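Long-range contact in glycosyl transferase (Staphylococcus aureus, PDB 5U02), which is a glycosyl transferase whose modelled portion includes a helical N-terminal part and two consecutive beta-rich regions assigned to the E-set clan: residues A[242-255]-A[293-305]. Residues are numbered along the deposited sequence; the frame is centred on the assembly and turned at random.
Sequences ETSALIHLNNDFYR and TGLDRGYVFEEGM
Ser244 and Tyr299 form a single parallel beta bridge: Ser244 N donates to Gly298 O (2.8 Å), and Val300 N returns a bond to Ser244 O (3.0 Å). At the next rung, where Leu246 N and Val300 O would pair, a water stands between them, accepting from Leu246 N at 2.8 Å and donating to Val300 O at 2.7 Å while sitting over the face of the Phe301 ring. A second water links Gly298 N to Thr243 OG1, whose hydroxyl also bonds Thr240. On one flank of the bridge, Arg297 turns its chain at chi3 (85°) and lays its guanidinium flat against that of Arg255, the planes 11° apart and the centres 3.5 Å. A salt bridge to Glu242 probably offsets part of the repulsion between the stacked guanidinium groups: Glu242 OE1 meets Arg297 NH1 at the guanidinium edge at 2.6 Å, the carboxylate twisted 69° out of the guanidinium plane. Arg255 NH1 is held in turn by Thr257, which also bonds the Ser244 hydroxyl. Closer to the bridge, Ser244 CB rests over one face of the Tyr299 ring, a CH-pi contact displaced toward the rim, and Leu246 N lies at that ring's edge. Leu246 CD2 then reaches the edge of Phe301, 4.1 Å from CZ. The example illustrates an interface between consecutive beta-sheet domains: the hairpin of strands 245-249 and 252-260, from the first E-set region, is joined to the loop between strands 289-294 and 304-310 of the second by an isolated parallel bridge, with side-chain packing around it.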
# COMPACT_ATOMS: atom_id res chain seq x y z
N GLU A 242 -24.15 20.65 -3.58
CA GLU A 242 -25.10 19.61 -3.21
C GLU A 242 -25.19 18.48 -4.23
O GLU A 242 -25.97 17.54 -4.02
CB GLU A 242 -26.50 20.17 -2.93
CG GLU A 242 -26.54 21.17 -1.77
CD GLU A 242 -26.13 20.54 -0.44
OE1 GLU A 242 -26.45 19.36 -0.22
OE2 GLU A 242 -25.48 21.23 0.37
N THR A 243 -24.41 18.51 -5.31
CA THR A 243 -24.33 17.36 -6.21
C THR A 243 -23.92 16.12 -5.43
O THR A 243 -22.97 16.16 -4.64
CB THR A 243 -23.33 17.64 -7.34
OG1 THR A 243 -23.83 18.69 -8.17
CG2 THR A 243 -23.10 16.40 -8.19
N SER A 244 -24.63 15.02 -5.64
CA SER A 244 -24.54 13.84 -4.79
C SER A 244 -24.33 12.58 -5.61
O SER A 244 -24.43 12.57 -6.84
CB SER A 244 -25.81 13.66 -3.93
OG SER A 244 -26.00 14.76 -3.08
N ALA A 245 -24.06 11.49 -4.90
CA ALA A 245 -23.95 10.15 -5.45
C ALA A 245 -24.95 9.25 -4.76
O ALA A 245 -25.11 9.30 -3.53
CB ALA A 245 -22.53 9.60 -5.27
N LEU A 246 -25.63 8.41 -5.54
CA LEU A 246 -26.63 7.49 -5.00
C LEU A 246 -25.95 6.22 -4.49
O LEU A 246 -25.14 5.61 -5.19
CB LEU A 246 -27.66 7.14 -6.07
CG LEU A 246 -28.83 6.25 -5.64
CD1 LEU A 246 -29.74 6.97 -4.66
CD2 LEU A 246 -29.61 5.78 -6.86
N ILE A 247 -26.30 5.83 -3.27
CA ILE A 247 -25.75 4.64 -2.62
C ILE A 247 -26.91 3.75 -2.21
O ILE A 247 -27.94 4.24 -1.74
CB ILE A 247 -24.88 5.03 -1.41
CG1 ILE A 247 -23.55 5.64 -1.89
CG2 ILE A 247 -24.64 3.83 -0.49
CD1 ILE A 247 -22.68 6.17 -0.78
N HIS A 248 -26.75 2.44 -2.41
CA HIS A 248 -27.77 1.45 -2.09
C HIS A 248 -27.21 0.48 -1.06
O HIS A 248 -26.15 -0.12 -1.28
CB HIS A 248 -28.22 0.68 -3.34
CG HIS A 248 -29.40 -0.22 -3.11
ND1 HIS A 248 -30.49 0.16 -2.35
CD2 HIS A 248 -29.68 -1.46 -3.57
CE1 HIS A 248 -31.38 -0.82 -2.34
NE2 HIS A 248 -30.91 -1.81 -3.08
N LEU A 249 -27.92 0.31 0.04
CA LEU A 249 -27.36 -0.40 1.18
C LEU A 249 -28.49 -1.04 1.97
O LEU A 249 -29.31 -0.34 2.55
CB LEU A 249 -26.56 0.56 2.05
CG LEU A 249 -25.86 0.00 3.27
CD1 LEU A 249 -24.86 -1.05 2.86
CD2 LEU A 249 -25.17 1.15 3.93
N ASN A 250 -28.53 -2.38 1.97
CA ASN A 250 -29.52 -3.15 2.72
C ASN A 250 -30.94 -2.65 2.42
O ASN A 250 -31.66 -2.19 3.31
CB ASN A 250 -29.22 -3.11 4.22
CG ASN A 250 -28.15 -4.10 4.63
OD1 ASN A 250 -26.97 -3.74 4.76
ND2 ASN A 250 -28.54 -5.35 4.83
N ASN A 251 -31.31 -2.72 1.14
CA ASN A 251 -32.62 -2.37 0.61
C ASN A 251 -32.95 -0.88 0.74
O ASN A 251 -34.03 -0.47 0.31
CB ASN A 251 -33.75 -3.17 1.27
CG ASN A 251 -33.50 -4.66 1.24
OD1 ASN A 251 -33.18 -5.27 2.26
ND2 ASN A 251 -33.65 -5.26 0.07
N ASP A 252 -32.06 -0.07 1.30
CA ASP A 252 -32.32 1.34 1.54
C ASP A 252 -31.42 2.21 0.66
O ASP A 252 -30.33 1.80 0.26
CB ASP A 252 -32.09 1.69 3.01
CG ASP A 252 -32.85 0.78 3.94
OD1 ASP A 252 -34.06 0.57 3.69
OD2 ASP A 252 -32.25 0.26 4.90
N PHE A 253 -31.89 3.42 0.39
CA PHE A 253 -31.19 4.35 -0.47
C PHE A 253 -30.64 5.52 0.35
O PHE A 253 -31.27 5.98 1.30
CB PHE A 253 -32.10 4.87 -1.58
CG PHE A 253 -32.33 3.87 -2.67
CD1 PHE A 253 -31.47 3.79 -3.75
CD2 PHE A 253 -33.40 2.99 -2.60
CE1 PHE A 253 -31.68 2.87 -4.75
CE2 PHE A 253 -33.61 2.06 -3.60
CZ PHE A 253 -32.75 2.00 -4.68
N TYR A 254 -29.46 5.99 -0.05
CA TYR A 254 -28.77 7.08 0.62
C TYR A 254 -28.15 7.99 -0.43
O TYR A 254 -27.95 7.60 -1.58
CB TYR A 254 -27.66 6.57 1.56
CG TYR A 254 -28.12 5.61 2.63
CD1 TYR A 254 -28.33 4.27 2.34
CD2 TYR A 254 -28.30 6.03 3.94
CE1 TYR A 254 -28.74 3.38 3.33
CE2 TYR A 254 -28.70 5.15 4.93
CZ TYR A 254 -28.92 3.83 4.62
OH TYR A 254 -29.32 2.95 5.59
N ARG A 255 -27.83 9.21 -0.00
CA ARG A 255 -27.03 10.12 -0.81
C ARG A 255 -25.72 10.38 -0.09
O ARG A 255 -25.68 10.48 1.15
CB ARG A 255 -27.76 11.44 -1.09
CG ARG A 255 -28.16 12.27 0.13
CD ARG A 255 -28.71 13.62 -0.32
NE ARG A 255 -29.38 14.37 0.74
CZ ARG A 255 -28.80 15.33 1.45
NH1 ARG A 255 -27.53 15.65 1.23
NH2 ARG A 255 -29.48 15.98 2.40
N THR A 293 -33.76 12.20 -13.39
CA THR A 293 -33.68 13.62 -13.07
C THR A 293 -33.56 13.80 -11.56
O THR A 293 -34.43 13.35 -10.81
CB THR A 293 -34.89 14.38 -13.61
OG1 THR A 293 -35.05 14.08 -15.00
CG2 THR A 293 -34.69 15.88 -13.45
N GLY A 294 -32.48 14.45 -11.13
CA GLY A 294 -32.37 14.86 -9.74
C GLY A 294 -33.30 16.03 -9.48
O GLY A 294 -33.18 17.08 -10.12
N LEU A 295 -34.24 15.86 -8.55
CA LEU A 295 -35.26 16.89 -8.35
C LEU A 295 -34.74 18.05 -7.51
O LEU A 295 -34.98 19.22 -7.84
CB LEU A 295 -36.50 16.28 -7.71
CG LEU A 295 -37.08 15.05 -8.42
CD1 LEU A 295 -38.33 14.57 -7.71
CD2 LEU A 295 -37.35 15.36 -9.89
N ASP A 296 -34.03 17.75 -6.42
CA ASP A 296 -33.53 18.77 -5.51
C ASP A 296 -32.05 19.06 -5.68
O ASP A 296 -31.58 20.12 -5.26
CB ASP A 296 -33.79 18.37 -4.06
CG ASP A 296 -35.29 18.28 -3.73
OD1 ASP A 296 -36.10 18.86 -4.47
OD2 ASP A 296 -35.64 17.63 -2.72
N ARG A 297 -31.31 18.12 -6.27
CA ARG A 297 -29.87 18.24 -6.42
C ARG A 297 -29.46 17.31 -7.55
O ARG A 297 -30.19 16.39 -7.91
CB ARG A 297 -29.13 17.90 -5.12
CG ARG A 297 -29.26 16.43 -4.73
CD ARG A 297 -28.71 16.16 -3.33
NE ARG A 297 -29.69 16.41 -2.28
CZ ARG A 297 -29.55 17.32 -1.32
NH1 ARG A 297 -28.46 18.08 -1.27
NH2 ARG A 297 -30.50 17.47 -0.41
N GLY A 298 -28.28 17.56 -8.11
CA GLY A 298 -27.78 16.67 -9.14
C GLY A 298 -27.24 15.38 -8.55
O GLY A 298 -26.72 15.35 -7.43
N TYR A 299 -27.37 14.31 -9.32
CA TYR A 299 -26.79 13.01 -9.00
C TYR A 299 -25.89 12.59 -10.15
O TYR A 299 -26.33 12.57 -11.31
CB TYR A 299 -27.87 11.96 -8.75
CG TYR A 299 -28.46 12.01 -7.36
CD1 TYR A 299 -29.51 12.87 -7.05
CD2 TYR A 299 -27.96 11.19 -6.35
CE1 TYR A 299 -30.04 12.93 -5.78
CE2 TYR A 299 -28.49 11.23 -5.08
CZ TYR A 299 -29.53 12.10 -4.80
OH TYR A 299 -30.05 12.15 -3.53
N VAL A 300 -24.65 12.25 -9.84
CA VAL A 300 -23.67 11.86 -10.85
C VAL A 300 -23.55 10.35 -10.85
O VAL A 300 -23.37 9.72 -9.80
CB VAL A 300 -22.30 12.52 -10.59
CG1 VAL A 300 -22.30 13.95 -11.11
CG2 VAL A 300 -21.96 12.49 -9.10
N PHE A 301 -23.66 9.76 -12.04
CA PHE A 301 -23.52 8.32 -12.23
C PHE A 301 -22.35 8.06 -13.17
O PHE A 301 -22.01 8.89 -14.02
CB PHE A 301 -24.81 7.70 -12.80
CG PHE A 301 -25.97 7.73 -11.85
CD1 PHE A 301 -26.75 8.87 -11.71
CD2 PHE A 301 -26.28 6.62 -11.08
CE1 PHE A 301 -27.82 8.90 -10.83
CE2 PHE A 301 -27.34 6.64 -10.19
CZ PHE A 301 -28.12 7.78 -10.07
N GLU A 302 -21.74 6.89 -13.00
CA GLU A 302 -20.65 6.49 -13.89
C GLU A 302 -21.18 6.25 -15.29
O GLU A 302 -22.18 5.55 -15.48
CB GLU A 302 -19.96 5.24 -13.35
CG GLU A 302 -20.91 4.15 -12.88
CD GLU A 302 -20.24 2.79 -12.71
OE1 GLU A 302 -20.92 1.86 -12.24
OE2 GLU A 302 -19.05 2.66 -13.06
N GLU A 303 -20.52 6.83 -16.28
CA GLU A 303 -20.94 6.64 -17.66
C GLU A 303 -20.46 5.30 -18.19
O GLU A 303 -19.45 4.75 -17.73
CB GLU A 303 -20.43 7.79 -18.54
CG GLU A 303 -21.01 9.15 -18.16
CD GLU A 303 -20.70 10.22 -19.19
OE1 GLU A 303 -19.52 10.35 -19.57
OE2 GLU A 303 -21.63 10.92 -19.63
N GLY A 304 -21.19 4.76 -19.15
CA GLY A 304 -20.84 3.49 -19.75
C GLY A 304 -22.00 2.53 -19.80
O GLY A 304 -23.16 2.94 -19.80
N MET A 305 -21.69 1.23 -19.81
CA MET A 305 -22.73 0.22 -19.94
C MET A 305 -23.68 0.25 -18.76
O MET A 305 -23.28 0.50 -17.62
CB MET A 305 -22.09 -1.16 -20.07
CG MET A 305 -21.21 -1.30 -21.29
SD MET A 305 -20.24 -2.82 -21.26
CE MET A 305 -19.10 -2.50 -22.61
O HOH W 1 -26.72 19.81 -7.67
O HOH W 2 -25.42 8.71 -8.30